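Local coordinates for protein interleukin 22 (Danio rerio, PDB 4O6K) that probably acts as a secreted helical cytokine of the interleukin-10 family, signalling through cell-surface receptors in immune defence, at residues 40-45 with 137-142; 47-52 with 92-97; 54-59 with 85-90. All coordinates share one frame; numbering follows the deposited sequence.

The three contacts are nested along the chain: interaction 3 lies inside the loop closed by interaction 2, which lies inside the loop closed by interaction 1. Interactions 2 and 3 both join helix 47-62 to helix 76-93, with centres about 10 Å apart, while interaction 1 brings helix 39-42 to the end of helix 130-140. The centres of interactions 1 and 2 are about 11 Å apart, and the C48–C141 disulfide links them. Those of interactions 1 and 3 are about 16 Å apart, yet L137 still packs on L55 and L90. Two disulfides thus tie one end of an all-helical bundle of the interleukin-10 type, and apolar packing continues inward.

Interaction 1 of 3, residues 40-45 with 137-142; sequences DMLQEE and LFESCT
L42 lays its two methyl branches against E139 and S140, at the point where helix 130-140 runs out. From CB, which points at this helix, the L42 side chain leaves with CG beside the backbone N and anti to the carbonyl carbon (chi1 -71°). CG then forks. CD1, anti to CA, arrives at E139, 4.1 Å from its CB and 3.5 Å from its carboxylate oxygen OE1, the two side chains crossing at a slant. CD2 turns to S140 and stops 4.1 Å from its CB. F37, H135 and Y136 also touch this leucine, which is buried.

The backbone of L42 takes part as well. Its O faces S140, where CA lies 3.4 Å off in a C-H...O contact bent to 131° at the hydrogen. A water is placed to donate to this same L42 O, at 2.8 Å, and to S140 O; a second one is placed to donate to E44 O and to S140 O. In this way the contact fastens the short helix 39-42, in the connection leading to helix 47-62, onto the last helix of an interleukin-10-type bundle. One residue further on, C141 leaves helical geometry and its SG forms a disulfide with C48.

S140 keeps its hydroxyl for its own helix: OG sits between the backbone N and the carbonyl carbon (chi1 66°) and hydrogen-bonds Y136 O, so it is the CB of this serine that is presented to the leucine. Past the helix end, T142 OG1 reaches back to E139 O in a long bond of 3.3 Å, tilted from the carbonyl plane.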
# COMPACT_ATOMS: atom_id res chain seq x y z
N ASP A 40 15.85 -2.80 8.93
CA ASP A 40 16.19 -1.82 9.96
C ASP A 40 15.22 -0.64 9.96
O ASP A 40 14.79 -0.18 11.02
CB ASP A 40 17.62 -1.32 9.76
CG ASP A 40 18.66 -2.32 10.20
OD1 ASP A 40 18.34 -3.35 10.80
OD2 ASP A 40 19.93 -2.04 9.90
N MET A 41 14.88 -0.16 8.77
CA MET A 41 13.96 0.96 8.62
C MET A 41 12.58 0.64 9.16
O MET A 41 11.93 1.49 9.78
CB MET A 41 13.86 1.36 7.14
CG MET A 41 14.39 2.76 6.85
SD MET A 41 14.19 3.22 5.12
CE MET A 41 15.25 2.03 4.32
N LEU A 42 12.12 -0.59 8.94
CA LEU A 42 10.81 -1.03 9.42
C LEU A 42 10.73 -1.08 10.94
O LEU A 42 9.64 -1.01 11.51
CB LEU A 42 10.46 -2.40 8.83
CG LEU A 42 10.15 -2.40 7.33
CD1 LEU A 42 10.03 -3.82 6.80
CD2 LEU A 42 8.88 -1.61 7.04
N GLN A 43 11.88 -1.19 11.60
CA GLN A 43 11.94 -1.22 13.06
C GLN A 43 11.88 0.18 13.68
O GLN A 43 11.74 0.31 14.89
CB GLN A 43 13.20 -1.95 13.53
CG GLN A 43 13.27 -3.40 13.10
CD GLN A 43 12.01 -4.17 13.44
OE1 GLN A 43 11.50 -4.09 14.55
NE2 GLN A 43 11.50 -4.92 12.47
N GLU A 44 12.01 1.19 12.87
CA GLU A 44 11.98 2.58 13.29
C GLU A 44 10.57 2.92 13.62
O GLU A 44 9.67 2.46 12.99
CB GLU A 44 12.49 3.51 12.21
CG GLU A 44 13.91 3.29 11.80
CD GLU A 44 14.42 4.19 10.71
OE1 GLU A 44 13.69 4.95 10.13
OE2 GLU A 44 15.59 4.11 10.44
N GLU A 45 10.41 3.72 14.65
CA GLU A 45 9.12 4.06 15.21
C GLU A 45 8.09 4.75 14.32
O GLU A 45 6.97 4.55 14.54
CB GLU A 45 9.25 4.77 16.54
CG GLU A 45 10.15 4.03 17.48
CD GLU A 45 11.55 4.64 17.54
OE1 GLU A 45 12.36 4.58 16.57
OE2 GLU A 45 11.79 5.23 18.59
N LEU A 137 3.68 -2.68 6.44
CA LEU A 137 2.72 -2.45 7.51
C LEU A 137 2.76 -3.58 8.53
O LEU A 137 2.78 -3.34 9.73
CB LEU A 137 1.31 -2.31 6.94
CG LEU A 137 1.09 -1.06 6.08
CD1 LEU A 137 -0.20 -1.18 5.28
CD2 LEU A 137 1.07 0.18 6.95
N PHE A 138 2.76 -4.82 8.04
CA PHE A 138 2.80 -6.00 8.90
C PHE A 138 3.96 -5.94 9.89
O PHE A 138 3.77 -6.18 11.08
CB PHE A 138 2.90 -7.27 8.05
CG PHE A 138 2.78 -8.55 8.84
CD1 PHE A 138 3.89 -9.11 9.46
CD2 PHE A 138 1.56 -9.19 8.95
CE1 PHE A 138 3.78 -10.28 10.18
CE2 PHE A 138 1.45 -10.37 9.67
CZ PHE A 138 2.56 -10.91 10.28
N GLU A 139 5.15 -5.61 9.40
CA GLU A 139 6.34 -5.61 10.24
C GLU A 139 6.47 -4.36 11.11
O GLU A 139 6.83 -4.46 12.28
CB GLU A 139 7.59 -5.78 9.38
CG GLU A 139 7.60 -7.09 8.60
CD GLU A 139 8.99 -7.58 8.29
OE1 GLU A 139 9.97 -6.85 8.57
OE2 GLU A 139 9.12 -8.72 7.78
N SER A 140 6.17 -3.20 10.55
CA SER A 140 6.37 -1.94 11.26
C SER A 140 5.25 -1.63 12.26
O SER A 140 5.48 -0.93 13.25
CB SER A 140 6.50 -0.79 10.27
OG SER A 140 5.29 -0.56 9.57
N CYS A 141 4.06 -2.16 12.01
CA CYS A 141 2.92 -1.92 12.89
C CYS A 141 2.73 -2.99 13.97
O CYS A 141 1.62 -3.19 14.42
CB CYS A 141 1.62 -1.77 12.09
SG CYS A 141 1.68 -0.49 10.83
N THR A 142 3.77 -3.70 14.37
CA THR A 142 3.65 -4.62 15.51
C THR A 142 3.97 -3.88 16.80
O THR A 142 5.02 -3.26 16.90
CB THR A 142 4.59 -5.87 15.40
OG1 THR A 142 5.97 -5.47 15.30
CG2 THR A 142 4.27 -6.69 14.23
O HOH W 1 8.34 -0.43 13.90
O HOH W 2 6.62 2.05 13.39

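Interaction 2 of 3, residues 47-52 with 92-97; sequences SCCINA and NHCKHD
A disulfide bridge, C49 to C94, staples the first turn of helix 47-62 to the chain just beyond the end of helix 76-93 in this interleukin-10-type helical bundle. The contact consists almost entirely of that bond. C49 SG and C94 SG are 2.0 Å apart, with a left-handed twist of -93° about the S–S bond, close to the 90° at which sulfur lone pairs disturb each other least. Both cysteines send SG out beside their own backbone N, anti to the carbonyl carbon, and both CB atoms point across at the other segment. This lets the bridge close with C49 CA and C94 CA 5.7 Å apart.

C49 and C94 are both partly exposed, so the staple lies near the surface; Y98, in the loop that follows, touches C49. The neighbouring C48 is turned quite differently. Its SG stands anti to the backbone N, and it bonds C141, just past the end of helix 130-140, while resting on L90. Two adjacent cysteines at the start of one helix therefore hold two separate parts of the chain. Further along 92-97, D97 OD1 hydrogen-bonds S99 OG, within the connection that leads to helix 102-117.

Within 47-52 itself, S47 O is gripped twice by N51. The backbone N of N51 bonds it at 3.0 Å, and N51 ND2 comes in above the opposite face of the carbonyl plane, 2.8 Å from S47 O and bent to 134° at the hydrogen.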
# COMPACT_ATOMS: atom_id res chain seq x y z
N SER A 47 7.78 4.25 11.05
CA SER A 47 7.57 3.47 9.83
C SER A 47 6.12 3.05 9.60
O SER A 47 5.63 3.08 8.47
CB SER A 47 8.47 2.24 9.83
OG SER A 47 9.82 2.60 9.64
N CYS A 48 5.43 2.64 10.67
CA CYS A 48 4.04 2.22 10.57
C CYS A 48 3.15 3.33 10.01
O CYS A 48 2.43 3.14 9.03
CB CYS A 48 3.51 1.77 11.93
SG CYS A 48 1.78 1.23 11.91
N CYS A 49 3.19 4.50 10.65
CA CYS A 49 2.32 5.61 10.27
C CYS A 49 2.73 6.22 8.93
O CYS A 49 1.89 6.75 8.21
CB CYS A 49 2.32 6.68 11.36
SG CYS A 49 1.52 6.16 12.90
N ILE A 50 4.02 6.15 8.60
CA ILE A 50 4.49 6.60 7.30
C ILE A 50 3.88 5.76 6.18
O ILE A 50 3.34 6.29 5.21
CB ILE A 50 6.02 6.55 7.19
CG1 ILE A 50 6.66 7.66 8.03
CG2 ILE A 50 6.46 6.71 5.74
CD1 ILE A 50 8.16 7.52 8.20
N ASN A 51 3.95 4.44 6.34
CA ASN A 51 3.39 3.53 5.35
C ASN A 51 1.86 3.57 5.36
O ASN A 51 1.22 3.34 4.34
CB ASN A 51 3.88 2.10 5.60
CG ASN A 51 5.31 1.89 5.16
OD1 ASN A 51 5.62 1.93 3.96
ND2 ASN A 51 6.20 1.68 6.11
N ALA A 52 1.29 3.87 6.52
CA ALA A 52 -0.16 4.00 6.65
C ALA A 52 -0.67 5.19 5.85
O ALA A 52 -1.80 5.17 5.35
CB ALA A 52 -0.55 4.15 8.11
N ASN A 92 -6.20 6.35 13.37
CA ASN A 92 -6.73 6.69 14.69
C ASN A 92 -5.63 6.74 15.76
O ASN A 92 -5.74 7.46 16.75
CB ASN A 92 -7.81 5.69 15.10
CG ASN A 92 -8.64 6.17 16.27
OD1 ASN A 92 -8.89 7.37 16.41
ND2 ASN A 92 -9.08 5.25 17.11
N HIS A 93 -4.57 5.95 15.55
CA HIS A 93 -3.42 5.87 16.45
C HIS A 93 -2.17 6.58 15.93
O HIS A 93 -1.16 6.67 16.63
CB HIS A 93 -3.10 4.40 16.74
CG HIS A 93 -4.07 3.76 17.69
ND1 HIS A 93 -4.52 4.40 18.83
CD2 HIS A 93 -4.74 2.59 17.63
CE1 HIS A 93 -5.37 3.62 19.46
NE2 HIS A 93 -5.53 2.52 18.75
N CYS A 94 -2.27 7.13 14.73
CA CYS A 94 -1.17 7.89 14.14
C CYS A 94 -1.42 9.36 14.42
O CYS A 94 -2.07 10.07 13.65
CB CYS A 94 -1.03 7.62 12.64
SG CYS A 94 -0.40 5.96 12.25
N LYS A 95 -0.88 9.80 15.55
CA LYS A 95 -1.11 11.13 16.09
C LYS A 95 -0.58 12.20 15.16
O LYS A 95 -1.24 13.22 14.92
CB LYS A 95 -0.41 11.23 17.45
CG LYS A 95 -0.93 10.27 18.51
CD LYS A 95 -0.19 10.46 19.83
CE LYS A 95 -0.72 9.54 20.91
NZ LYS A 95 -2.12 9.85 21.30
N HIS A 96 0.61 11.97 14.63
CA HIS A 96 1.26 12.91 13.72
C HIS A 96 0.77 12.75 12.28
O HIS A 96 0.51 11.64 11.81
CB HIS A 96 2.78 12.74 13.77
CG HIS A 96 3.52 13.66 12.86
ND1 HIS A 96 3.56 15.03 13.05
CD2 HIS A 96 4.25 13.42 11.74
CE1 HIS A 96 4.28 15.59 12.10
NE2 HIS A 96 4.71 14.64 11.29
N ASP A 97 0.70 13.84 11.57
CA ASP A 97 0.37 13.84 10.17
C ASP A 97 1.60 13.75 9.29
O ASP A 97 2.30 14.69 9.11
CB ASP A 97 -0.41 15.10 9.82
CG ASP A 97 -0.71 15.22 8.34
OD1 ASP A 97 -0.54 14.26 7.61
OD2 ASP A 97 -1.17 16.26 7.93

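Interaction 3 of 3, residues 54-59 with 85-90; sequences ILKYYV and RVEQEL
L55 begins the contact, its CD2 methyl passing alongside segment 85-90 of helix 76-93, between V86 and E87. That methyl lies 3.9 Å from V86 CG1, an apolar pair, and at the same distance from E87 CB; the L55 and E87 side chains run alongside each other, pointing opposite ways. CG of L55 stands anti to the backbone N (chi1 180°), which carries the branched end across to the other helix.

K56 follows, and here the backbone is the floor: E87 CG rests 3.7 Å from K56 CA. The glutamate then bends at chi2 (-82°), bringing its carboxylate beside the aliphatic stem of the lysine, with OE2 3.8 Å from K56 CD. The charged ends are near but do not touch, K56 NZ standing 4.6 Å from E87 OE2, so any attraction is probably weak. With an alanine at E87, CG and the carboxylate are gone, which would probably open a gap over the K56 backbone and leave the lysine without this nearby negative charge.

Y58 turns to another side of the helix, hydrogen-bonding A126 O through its OH and meeting F107. V59, one turn on from L55, points back toward the partner helix and touches R80.

The two segments run antiparallel at 144°, axes 9.5 Å apart at closest approach, in the most central of the three contacts, where helix 130-140 places L137 against both L55 and L90, and helix 102-117 covers I54 and Y57.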
# COMPACT_ATOMS: atom_id res chain seq x y z
N ILE A 54 0.83 6.27 3.11
CA ILE A 54 0.95 5.78 1.74
C ILE A 54 -0.22 4.87 1.40
O ILE A 54 -0.74 4.88 0.28
CB ILE A 54 2.29 5.03 1.54
CG1 ILE A 54 3.47 5.98 1.70
CG2 ILE A 54 2.33 4.36 0.18
CD1 ILE A 54 4.82 5.30 1.62
N LEU A 55 -0.65 4.08 2.38
CA LEU A 55 -1.80 3.19 2.23
C LEU A 55 -3.05 4.02 1.92
O LEU A 55 -3.87 3.63 1.09
CB LEU A 55 -2.01 2.35 3.48
CG LEU A 55 -3.20 1.39 3.43
CD1 LEU A 55 -3.05 0.42 2.26
CD2 LEU A 55 -3.35 0.63 4.74
N LYS A 56 -3.17 5.15 2.61
CA LYS A 56 -4.27 6.09 2.39
C LYS A 56 -4.33 6.53 0.94
O LYS A 56 -5.40 6.55 0.32
CB LYS A 56 -4.09 7.32 3.28
CG LYS A 56 -5.17 8.38 3.11
CD LYS A 56 -5.05 9.42 4.22
CE LYS A 56 -6.11 10.50 4.08
NZ LYS A 56 -7.47 9.89 4.08
N TYR A 57 -3.17 6.89 0.40
CA TYR A 57 -3.04 7.31 -0.99
C TYR A 57 -3.40 6.17 -1.94
O TYR A 57 -4.02 6.40 -2.98
CB TYR A 57 -1.63 7.82 -1.27
CG TYR A 57 -1.53 8.66 -2.52
CD1 TYR A 57 -1.78 10.03 -2.48
CD2 TYR A 57 -1.18 8.10 -3.73
CE1 TYR A 57 -1.69 10.81 -3.61
CE2 TYR A 57 -1.08 8.87 -4.88
CZ TYR A 57 -1.34 10.22 -4.81
OH TYR A 57 -1.25 11.00 -5.95
N TYR A 58 -3.01 4.96 -1.57
CA TYR A 58 -3.33 3.76 -2.34
C TYR A 58 -4.84 3.56 -2.47
O TYR A 58 -5.34 3.28 -3.56
CB TYR A 58 -2.70 2.52 -1.70
CG TYR A 58 -1.49 1.99 -2.42
CD1 TYR A 58 -0.25 2.60 -2.30
CD2 TYR A 58 -1.58 0.87 -3.23
CE1 TYR A 58 0.86 2.11 -2.96
CE2 TYR A 58 -0.48 0.37 -3.90
CZ TYR A 58 0.74 1.00 -3.76
OH TYR A 58 1.84 0.51 -4.42
N VAL A 59 -5.54 3.71 -1.36
CA VAL A 59 -6.99 3.51 -1.33
C VAL A 59 -7.69 4.55 -2.21
O VAL A 59 -8.64 4.23 -2.92
CB VAL A 59 -7.54 3.59 0.11
CG1 VAL A 59 -9.06 3.59 0.11
CG2 VAL A 59 -7.00 2.44 0.94
N ARG A 85 -10.17 -0.21 5.94
CA ARG A 85 -10.38 -0.52 7.35
C ARG A 85 -9.07 -0.48 8.12
O ARG A 85 -9.01 0.06 9.22
CB ARG A 85 -11.05 -1.89 7.50
CG ARG A 85 -12.48 -1.94 6.98
CD ARG A 85 -13.14 -3.27 7.30
NE ARG A 85 -14.49 -3.35 6.74
CZ ARG A 85 -14.79 -3.96 5.60
NH1 ARG A 85 -13.84 -4.56 4.89
NH2 ARG A 85 -16.05 -3.99 5.17
N VAL A 86 -8.03 -1.06 7.54
CA VAL A 86 -6.69 -1.03 8.13
C VAL A 86 -6.20 0.40 8.29
O VAL A 86 -5.75 0.80 9.37
CB VAL A 86 -5.68 -1.82 7.27
CG1 VAL A 86 -4.27 -1.63 7.81
CG2 VAL A 86 -6.06 -3.30 7.23
N GLU A 87 -6.28 1.17 7.21
CA GLU A 87 -5.85 2.57 7.20
C GLU A 87 -6.57 3.40 8.26
O GLU A 87 -5.95 4.20 8.96
CB GLU A 87 -6.06 3.18 5.81
CG GLU A 87 -5.38 4.52 5.59
CD GLU A 87 -6.18 5.69 6.15
OE1 GLU A 87 -7.42 5.66 6.04
OE2 GLU A 87 -5.56 6.62 6.71
N GLN A 88 -7.88 3.20 8.38
CA GLN A 88 -8.68 3.95 9.34
C GLN A 88 -8.25 3.67 10.78
O GLN A 88 -8.16 4.59 11.59
CB GLN A 88 -10.16 3.63 9.16
CG GLN A 88 -10.79 4.34 7.97
CD GLN A 88 -10.67 5.85 8.06
OE1 GLN A 88 -9.96 6.48 7.27
NE2 GLN A 88 -11.36 6.44 9.03
N GLU A 89 -8.01 2.41 11.10
CA GLU A 89 -7.56 2.04 12.44
C GLU A 89 -6.17 2.60 12.74
O GLU A 89 -5.92 3.10 13.83
CB GLU A 89 -7.55 0.53 12.63
CG GLU A 89 -7.14 0.10 14.03
CD GLU A 89 -7.35 -1.38 14.29
OE1 GLU A 89 -7.87 -2.07 13.39
OE2 GLU A 89 -7.00 -1.84 15.40
N LEU A 90 -5.27 2.50 11.76
CA LEU A 90 -3.92 3.02 11.93
C LEU A 90 -3.93 4.53 12.11
O LEU A 90 -3.23 5.07 12.96
CB LEU A 90 -3.04 2.63 10.74
CG LEU A 90 -2.65 1.15 10.68
CD1 LEU A 90 -1.76 0.89 9.48
CD2 LEU A 90 -1.95 0.75 11.96